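5'-deoxynucleotidase (Pyrococcus horikoshii, PDB 2CQZ) probably hydrolyses 2'-deoxyribonucleoside 5'-monophosphates to the deoxyribonucleoside and phosphate, as a metal-dependent homodimeric enzyme of the HD-domain family. Local coordinates at residues E52-R57 and K163-I168; L122-D127 and K157-S162. All blocks are in the same frame, centred on the assembly; numbering follows the deposited sequence.

Contact 1 (E52-R57 and K163-I168)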
loop_
_atom_site.group_PDB
_atom_site.type_symbol
_atom_site.label_atom_id
_atom_site.label_comp_id
_atom_site.label_asym_id
_atom_site.label_seq_id
_atom_site.Cartn_x
_atom_site.Cartn_y
_atom_site.Cartn_z
ATOM N N GLU A 52 -12.138 20.147 32.978
ATOM C CA GLU A 52 -13.098 21.200 33.320
ATOM C C GLU A 52 -14.051 20.726 34.417
ATOM O O GLU A 52 -14.280 21.443 35.388
ATOM C CB GLU A 52 -13.948 21.631 32.113
ATOM C CG GLU A 52 -13.183 22.213 30.919
ATOM C CD GLU A 52 -14.125 22.807 29.865
ATOM O OE1 GLU A 52 -15.308 22.375 29.799
ATOM O OE2 GLU A 52 -13.688 23.693 29.091
ATOM N N LYS A 53 -14.627 19.534 34.271
ATOM C CA LYS A 53 -15.541 19.050 35.311
ATOM C C LYS A 53 -14.805 18.697 36.599
ATOM O O LYS A 53 -15.448 18.357 37.597
ATOM C CB LYS A 53 -16.272 17.765 34.929
ATOM C CG LYS A 53 -16.770 17.580 33.503
ATOM C CD LYS A 53 -17.460 16.183 33.427
ATOM C CE LYS A 53 -17.669 15.729 31.983
ATOM N NZ LYS A 53 -16.509 14.930 31.451
ATOM N N ARG A 54 -13.477 18.712 36.583
ATOM C CA ARG A 54 -12.758 18.358 37.794
ATOM C C ARG A 54 -12.103 19.535 38.496
ATOM O O ARG A 54 -11.169 19.356 39.275
ATOM C CB ARG A 54 -11.731 17.267 37.500
ATOM C CG ARG A 54 -12.385 15.932 37.168
ATOM C CD ARG A 54 -11.367 14.819 36.967
ATOM N NE ARG A 54 -12.026 13.560 36.628
ATOM C CZ ARG A 54 -11.389 12.445 36.284
ATOM N NH1 ARG A 54 -10.061 12.424 36.231
ATOM N NH2 ARG A 54 -12.081 11.349 35.994
ATOM N N GLY A 55 -12.606 20.737 38.238
ATOM C CA GLY A 55 -12.050 21.906 38.890
ATOM C C GLY A 55 -10.808 22.490 38.244
ATOM O O GLY A 55 -10.465 23.649 38.489
ATOM N N LYS A 56 -10.114 21.708 37.425
ATOM C CA LYS A 56 -8.918 22.229 36.778
ATOM C C LYS A 56 -9.316 23.025 35.527
ATOM O O LYS A 56 -9.762 22.450 34.535
ATOM C CB LYS A 56 -7.976 21.080 36.414
ATOM C CG LYS A 56 -6.641 21.530 35.851
ATOM C CD LYS A 56 -5.910 22.471 36.799
ATOM C CE LYS A 56 -4.502 22.763 36.282
ATOM N NZ LYS A 56 -3.745 23.750 37.098
ATOM N N ARG A 57 -9.169 24.350 35.589
ATOM C CA ARG A 57 -9.524 25.205 34.455
ATOM C C ARG A 57 -8.410 25.227 33.414
ATOM O O ARG A 57 -7.242 25.378 33.754
ATOM C CB ARG A 57 -9.798 26.642 34.905
ATOM C CG ARG A 57 -10.673 27.468 33.933
ATOM C CD ARG A 57 -10.674 26.950 32.500
ATOM N NE ARG A 57 -11.205 27.928 31.558
ATOM C CZ ARG A 57 -10.591 29.073 31.267
ATOM N NH1 ARG A 57 -9.436 29.385 31.856
ATOM N NH2 ARG A 57 -11.096 29.878 30.336
ATOM N N LYS A 163 -2.055 14.195 37.685
ATOM C CA LYS A 163 -2.689 14.040 38.985
ATOM C C LYS A 163 -4.223 14.005 38.845
ATOM O O LYS A 163 -4.906 13.255 39.549
ATOM C CB LYS A 163 -2.244 15.209 39.875
ATOM C CG LYS A 163 -3.349 15.840 40.709
ATOM C CD LYS A 163 -2.905 17.138 41.391
ATOM C CE LYS A 163 -4.067 17.748 42.183
ATOM N NZ LYS A 163 -3.701 18.962 42.969
ATOM N N TYR A 164 -4.759 14.814 37.931
ATOM C CA TYR A 164 -6.203 14.878 37.692
ATOM C C TYR A 164 -6.715 13.783 36.753
ATOM O O TYR A 164 -7.927 13.682 36.529
ATOM C CB TYR A 164 -6.570 16.228 37.083
ATOM C CG TYR A 164 -6.235 17.421 37.937
ATOM C CD1 TYR A 164 -7.131 17.889 38.901
ATOM C CD2 TYR A 164 -5.033 18.101 37.765
ATOM C CE1 TYR A 164 -6.836 19.016 39.671
ATOM C CE2 TYR A 164 -4.722 19.227 38.526
ATOM C CZ TYR A 164 -5.628 19.683 39.476
ATOM O OH TYR A 164 -5.337 20.821 40.203
ATOM N N LEU A 165 -5.805 12.966 36.213
ATOM C CA LEU A 165 -6.177 11.915 35.257
ATOM C C LEU A 165 -5.774 10.488 35.600
ATOM O O LEU A 165 -5.772 9.616 34.727
ATOM C CB LEU A 165 -5.583 12.248 33.896
ATOM C CG LEU A 165 -5.808 13.666 33.388
ATOM C CD1 LEU A 165 -4.910 13.896 32.196
ATOM C CD2 LEU A 165 -7.274 13.865 33.037
ATOM N N GLU A 166 -5.413 10.246 36.851
ATOM C CA GLU A 166 -4.998 8.910 37.292
ATOM C C GLU A 166 -5.915 7.754 36.823
ATOM O O GLU A 166 -5.458 6.761 36.229
ATOM C CB GLU A 166 -4.905 8.913 38.820
ATOM C CG GLU A 166 -5.030 7.543 39.470
ATOM C CD GLU A 166 -5.251 7.629 40.972
ATOM O OE1 GLU A 166 -5.589 8.732 41.461
ATOM O OE2 GLU A 166 -5.101 6.596 41.665
ATOM N N ASP A 167 -7.209 7.894 37.090
ATOM C CA ASP A 167 -8.178 6.875 36.715
ATOM C C ASP A 167 -8.040 6.485 35.251
ATOM O O ASP A 167 -8.052 5.299 34.899
ATOM C CB ASP A 167 -9.597 7.378 36.983
ATOM C CG ASP A 167 -9.937 8.630 36.180
ATOM O OD1 ASP A 167 -9.057 9.507 36.049
ATOM O OD2 ASP A 167 -11.086 8.746 35.693
ATOM N N ILE A 168 -7.921 7.490 34.394
ATOM C CA ILE A 168 -7.793 7.264 32.963
ATOM C C ILE A 168 -6.483 6.563 32.599
ATOM O O ILE A 168 -6.471 5.621 31.808
ATOM C CB ILE A 168 -7.883 8.599 32.209
ATOM C CG1 ILE A 168 -9.239 9.254 32.494
ATOM C CG2 ILE A 168 -7.673 8.370 30.729
ATOM C CD1 ILE A 168 -9.378 10.654 31.949
#
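Where helix 33-53 of this all-helical HD-domain protein runs out, Arg54 and Lys56 of the following loop reach the turn that leads into helix 166-173, gripping Asp167 and lying over Tyr164. Arg54 stretches its side chain straight from CG to NE and meets Asp167 end-on with two nitrogens. NH2 bonds to OD2 of Asp167 at 2.8 Å, and NH1 to OD1 of Asp167 at 3.1 Å. Both oxygens lie close to the guanidinium plane, yet the carboxylate is turned 48° against it: NH2 comes to OD2 from above the carboxylate plane, while NH1 meets OD1 on the syn side, well out of that plane. NH1 of Arg54 also donates, in a bent bond, to the carbonyl oxygen of Tyr164.

That carbonyl immediately precedes Leu165, the N-cap residue of helix 166-173, so one arginine just past helix 33-53 holds both the lead-in and the first turn of helix 166-173. Beside it, Lys56 crosses the Tyr164 ring at about a right angle: its CB sits over the centre of one face, 4.0 Å from the ring centroid, a CH-pi contact. With CG anti to the backbone N (chi1 -175°) and a bend at chi2, the chain then runs on over the ring, bringing CD to 3.8 Å from OH of Tyr164. The opposite face carries CE of Lys163. Leu165 packs on Leu47 and Leu51, and Ile168 on Ile5 of the second subunit.

Contact 2 (L122-D127 and K157-S162). With NI (nickel (II) ion), chain G.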
loop_
_atom_site.group_PDB
_atom_site.type_symbol
_atom_site.label_atom_id
_atom_site.label_comp_id
_atom_site.label_asym_id
_atom_site.label_seq_id
_atom_site.Cartn_x
_atom_site.Cartn_y
_atom_site.Cartn_z
ATOM N N LEU A 122 -1.088 19.198 29.008
ATOM C CA LEU A 122 -2.248 18.513 28.458
ATOM C C LEU A 122 -1.941 17.987 27.050
ATOM O O LEU A 122 -2.217 16.827 26.724
ATOM C CB LEU A 122 -3.426 19.481 28.381
ATOM C CG LEU A 122 -4.674 18.960 27.663
ATOM C CD1 LEU A 122 -5.197 17.745 28.402
ATOM C CD2 LEU A 122 -5.738 20.052 27.598
ATOM N N VAL A 123 -1.374 18.846 26.211
ATOM C CA VAL A 123 -1.061 18.436 24.852
ATOM C C VAL A 123 -0.009 17.343 24.873
ATOM O O VAL A 123 -0.073 16.396 24.088
ATOM C CB VAL A 123 -0.538 19.624 24.000
ATOM C CG1 VAL A 123 -0.203 19.144 22.598
ATOM C CG2 VAL A 123 -1.588 20.736 23.952
ATOM N N ARG A 124 0.959 17.478 25.777
ATOM C CA ARG A 124 2.039 16.500 25.893
ATOM C C ARG A 124 1.479 15.136 26.289
ATOM O O ARG A 124 1.955 14.102 25.809
ATOM C CB ARG A 124 3.068 16.966 26.925
ATOM C CG ARG A 124 4.244 16.034 27.081
ATOM C CD ARG A 124 5.177 16.124 25.891
ATOM N NE ARG A 124 5.772 17.453 25.757
ATOM C CZ ARG A 124 6.654 17.787 24.818
ATOM N NH1 ARG A 124 7.047 16.885 23.923
ATOM N NH2 ARG A 124 7.148 19.019 24.769
ATOM N N ILE A 125 0.472 15.145 27.164
ATOM C CA ILE A 125 -0.179 13.918 27.619
ATOM C C ILE A 125 -0.972 13.320 26.462
ATOM O O ILE A 125 -0.909 12.113 26.218
ATOM C CB ILE A 125 -1.139 14.199 28.805
ATOM C CG1 ILE A 125 -0.322 14.520 30.058
ATOM C CG2 ILE A 125 -2.065 13.001 29.056
ATOM C CD1 ILE A 125 -1.178 14.896 31.259
ATOM N N ALA A 126 -1.712 14.179 25.757
ATOM C CA ALA A 126 -2.515 13.771 24.603
ATOM C C ALA A 126 -1.585 13.140 23.578
ATOM O O ALA A 126 -1.869 12.076 23.019
ATOM C CB ALA A 126 -3.211 14.977 23.995
ATOM N N ASP A 127 -0.463 13.805 23.345
ATOM C CA ASP A 127 0.512 13.308 22.403
ATOM C C ASP A 127 0.938 11.894 22.730
ATOM O O ASP A 127 1.070 11.051 21.848
ATOM C CB ASP A 127 1.756 14.159 22.417
ATOM C CG ASP A 127 2.737 13.712 21.388
ATOM O OD1 ASP A 127 2.388 13.799 20.195
ATOM O OD2 ASP A 127 3.834 13.259 21.764
ATOM N N LYS A 157 3.029 10.247 34.082
ATOM C CA LYS A 157 2.884 10.373 35.538
ATOM C C LYS A 157 3.790 11.483 36.101
ATOM O O LYS A 157 3.449 12.124 37.096
ATOM C CB LYS A 157 3.223 9.044 36.229
ATOM C CG LYS A 157 2.520 7.805 35.673
ATOM C CD LYS A 157 1.117 7.655 36.213
ATOM C CE LYS A 157 0.623 6.227 36.055
ATOM N NZ LYS A 157 -0.777 6.092 36.563
ATOM N N ARG A 158 4.939 11.704 35.463
ATOM C CA ARG A 158 5.892 12.733 35.891
ATOM C C ARG A 158 5.372 14.156 35.718
ATOM O O ARG A 158 6.015 15.114 36.147
ATOM C CB ARG A 158 7.195 12.609 35.103
ATOM C CG ARG A 158 8.245 11.751 35.744
ATOM C CD ARG A 158 9.506 11.711 34.887
ATOM N NE ARG A 158 9.366 10.786 33.763
ATOM C CZ ARG A 158 10.333 10.509 32.890
ATOM N NH1 ARG A 158 11.524 11.091 33.007
ATOM N NH2 ARG A 158 10.114 9.639 31.909
ATOM N N LEU A 159 4.220 14.300 35.079
ATOM C CA LEU A 159 3.660 15.622 34.845
ATOM C C LEU A 159 2.589 15.932 35.880
ATOM O O LEU A 159 1.708 15.115 36.149
ATOM C CB LEU A 159 3.085 15.702 33.422
ATOM C CG LEU A 159 4.062 15.432 32.263
ATOM C CD1 LEU A 159 3.328 15.501 30.927
ATOM C CD2 LEU A 159 5.187 16.447 32.293
ATOM N N GLU A 160 2.673 17.117 36.471
ATOM C CA GLU A 160 1.712 17.522 37.489
ATOM C C GLU A 160 0.276 17.279 37.088
ATOM O O GLU A 160 -0.489 16.658 37.826
ATOM C CB GLU A 160 1.847 19.002 37.798
ATOM C CG GLU A 160 3.079 19.394 38.551
ATOM C CD GLU A 160 3.098 20.885 38.796
ATOM O OE1 GLU A 160 3.466 21.638 37.862
ATOM O OE2 GLU A 160 2.713 21.299 39.914
ATOM N N LEU A 161 -0.086 17.804 35.922
ATOM C CA LEU A 161 -1.442 17.689 35.403
ATOM C C LEU A 161 -2.030 16.281 35.435
ATOM O O LEU A 161 -3.245 16.133 35.564
ATOM C CB LEU A 161 -1.497 18.232 33.973
ATOM C CG LEU A 161 -2.897 18.463 33.408
ATOM C CD1 LEU A 161 -3.632 19.466 34.281
ATOM C CD2 LEU A 161 -2.794 18.972 31.986
ATOM N N SER A 162 -1.183 15.256 35.328
ATOM C CA SER A 162 -1.652 13.866 35.330
ATOM C C SER A 162 -2.422 13.519 36.603
ATOM O O SER A 162 -3.313 12.665 36.599
ATOM C CB SER A 162 -0.478 12.901 35.153
ATOM O OG SER A 162 0.377 12.933 36.274
HETATM NI NI NI G . 3.236 14.319 18.374
#
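Hydrocarbon contacts join Leu122, Arg124 and Ile125 of helix 118-140 to the turn that holds Leu159, Leu161 and Ser162. Leu161 presents one methyl, CD2, to the start of the helical segment, 3.7 Å from CB of Leu122 and closer still to its backbone N. Leu159 puts CD1 between two neighbours, 3.9 Å from CG1 of Ile125 and 4.0 Å from CG of Arg124. It slides past Ile125 in the opposite direction but crosses the aliphatic part of Arg124 at about a right angle. Ile125, with CG1 anti to its carbonyl carbon (chi1 -71°), extends CD1 to the backbone of the turn, 4.1 Å from N of Ser162.

No hydrogen bond spans the two segments; the polar groups are met within the turn or by residues outside. In the turn, O of Leu159 accepts twice, from N of Ser162 and from OG of Ser162, the latter at 2.6 Å and nearly in line with the carbonyl, while N of Leu161 bonds to OE1 of Gln121. The polar end of Arg124 leaves the contact: its chain bends at chi2 and chi3, NH2 bonds to the carbonyl oxygen of Tyr112, and the guanidinium forms a cation-pi contact with that tyrosine.

Metal coordination belongs to the far end of the helical segment. OD1 of Asp127 binds nickel at 2.1 Å, and His36, His70 and Asp71 complete the protein ligands, the H...HD...D set that gives HD-domain proteins their name. Between the two segments, then, the turn is held to the helix by the fit of side chains, its own shape is fixed by the paired bonds to O of Leu159, and the carboxylate of Asp127 is left to the nickel.

Overall arrangement
Contact 1 lies at the surface, with its centre about 19 Å from the centre of the chain; contact 2 is buried, about 11 Å from it. Their chemistry follows: a charged pair and an aromatic face hold the outer one, whereas leucine and isoleucine side chains and the aliphatic part of an arginine make the inner one. Both helices carry nickel ligands, His36 on helix 33-53 and Asp127 on helix 118-140, but only contact 2 includes one. The second segments, 157-162 and 163-168, follow one another directly, so one continuous piece of chain serves both contacts. Their centres are about 11 Å apart, and packing joins them, Lys56 on Leu161 and Leu165 on Ile125.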